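Local coordinates for hydrogenase maturation protease HycI (Thermococcus kodakarensis KOD1, PDB 5ZBY), which probably acts as an endopeptidase that trims the C-terminus of a [NiFe] hydrogenase large subunit during its maturation, at residues A[76-79]-A[83-86]. Sequence-based numbering, arbitrary orientation.
Sequences IHFG and GEFI
Ile-86 lies under one face of the Phe-78 ring, and this is where the two segments pack tightly. Its CB sits 4.0 Å from the centroid of the Phe-78 ring and 16° off the normal, a CH-pi contact made over the face. The two branches then share out the ring: CG2 of Ile-86 reaches the CD2 side, 3.6 Å from CD2 of Phe-78, while CD1 of Ile-86 runs back beneath CG and CD1 of Phe-78. With CG1 anti to the backbone N (chi1 -177°), the longer branch of Ile-86 extends toward the loop, against the direction in which the phenylalanine reaches out. At the ring's rim the backbone takes over, the carbonyl O of Glu-84 meeting the edge near its plane, 3.6 Å from CZ of Phe-78. The setting is the alpha/beta fold of the maturation proteases: loop 76-79 leaves the parallel strand 69-75, and the chain turns back into 85-88, the antiparallel strand at one end of the sheet. Strand 119-125 lies between them, and Gln-126 just beyond it bonds to both segments. A serine in place of Phe-78 would probably leave CB and both branches of Ile-86 without the ring they pack against and open a gap between loop and strand. The looser side is at Glu-84, whose extended chain passes the CZ and CE1 end of the ring, with CG 3.9 Å from CZ of Phe-78. Its carboxylate stands nearly upright to the ring, the planes 86° apart, and no hydrogen bond crosses here; OE1 of Glu-84 instead accepts one from the backbone N of Glu-81, in the short connection between the two segments.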
loop_
_atom_site.group_PDB
_atom_site.type_symbol
_atom_site.label_atom_id
_atom_site.label_comp_id
_atom_site.label_asym_id
_atom_site.label_seq_id
_atom_site.Cartn_x
_atom_site.Cartn_y
_atom_site.Cartn_z
ATOM N N ILE A 76 -3.001 6.309 -6.159
ATOM C CA ILE A 76 -4.074 5.784 -6.968
ATOM C C ILE A 76 -4.870 6.949 -7.512
ATOM O O ILE A 76 -5.283 7.808 -6.724
ATOM C CB ILE A 76 -5.030 4.877 -6.119
ATOM C CG1 ILE A 76 -4.296 3.654 -5.571
ATOM C CG2 ILE A 76 -6.247 4.494 -6.936
ATOM C CD1 ILE A 76 -3.774 2.738 -6.629
ATOM N N HIS A 77 -5.027 6.982 -8.833
ATOM C CA HIS A 77 -5.910 7.978 -9.475
ATOM C C HIS A 77 -7.348 7.481 -9.352
ATOM O O HIS A 77 -7.731 6.531 -10.009
ATOM C CB HIS A 77 -5.520 8.187 -10.937
ATOM C CG HIS A 77 -6.339 9.260 -11.599
ATOM N ND1 HIS A 77 -6.722 10.399 -10.927
ATOM C CD2 HIS A 77 -6.904 9.345 -12.827
ATOM C CE1 HIS A 77 -7.456 11.160 -11.721
ATOM N NE2 HIS A 77 -7.578 10.545 -12.885
ATOM N N PHE A 78 -8.148 8.108 -8.489
ATOM C CA PHE A 78 -9.546 7.692 -8.361
ATOM C C PHE A 78 -10.488 8.875 -8.491
ATOM O O PHE A 78 -11.679 8.785 -8.155
ATOM C CB PHE A 78 -9.774 6.971 -7.028
ATOM C CG PHE A 78 -9.485 7.809 -5.815
ATOM C CD1 PHE A 78 -10.478 8.600 -5.245
ATOM C CD2 PHE A 78 -8.236 7.778 -5.201
ATOM C CE1 PHE A 78 -10.224 9.343 -4.101
ATOM C CE2 PHE A 78 -7.981 8.550 -4.091
ATOM C CZ PHE A 78 -8.987 9.329 -3.533
ATOM N N GLY A 79 -9.937 9.988 -8.952
ATOM C CA GLY A 79 -10.731 11.181 -9.256
ATOM C C GLY A 79 -11.005 12.036 -8.032
ATOM O O GLY A 79 -11.912 12.879 -8.023
ATOM N N GLY A 83 -4.137 14.100 -2.663
ATOM C CA GLY A 83 -3.846 13.915 -1.258
ATOM C C GLY A 83 -4.956 13.204 -0.526
ATOM O O GLY A 83 -4.794 12.796 0.637
ATOM N N GLU A 84 -6.094 13.062 -1.182
ATOM C CA GLU A 84 -7.226 12.394 -0.562
ATOM C C GLU A 84 -6.910 10.902 -0.494
ATOM O O GLU A 84 -6.312 10.347 -1.416
ATOM C CB GLU A 84 -8.478 12.631 -1.378
ATOM C CG GLU A 84 -9.738 12.008 -0.853
ATOM C CD GLU A 84 -10.969 12.431 -1.675
ATOM O OE1 GLU A 84 -10.869 13.329 -2.571
ATOM O OE2 GLU A 84 -12.044 11.829 -1.454
ATOM N N PHE A 85 -7.356 10.250 0.574
ATOM C CA PHE A 85 -7.148 8.810 0.718
ATOM C C PHE A 85 -8.341 7.976 0.259
ATOM O O PHE A 85 -9.508 8.422 0.311
ATOM C CB PHE A 85 -6.859 8.493 2.182
ATOM C CG PHE A 85 -5.589 9.039 2.687
ATOM C CD1 PHE A 85 -4.388 8.778 2.032
ATOM C CD2 PHE A 85 -5.550 9.731 3.892
ATOM C CE1 PHE A 85 -3.183 9.261 2.528
ATOM C CE2 PHE A 85 -4.354 10.208 4.409
ATOM C CZ PHE A 85 -3.141 9.961 3.728
ATOM N N ILE A 86 -8.074 6.746 -0.164
ATOM C CA ILE A 86 -9.128 5.785 -0.445
ATOM C C ILE A 86 -8.739 4.452 0.168
ATOM O O ILE A 86 -7.557 4.142 0.226
ATOM C CB ILE A 86 -9.352 5.637 -1.935
ATOM C CG1 ILE A 86 -10.512 4.694 -2.222
ATOM C CG2 ILE A 86 -8.062 5.221 -2.693
ATOM C CD1 ILE A 86 -11.122 4.964 -3.593
#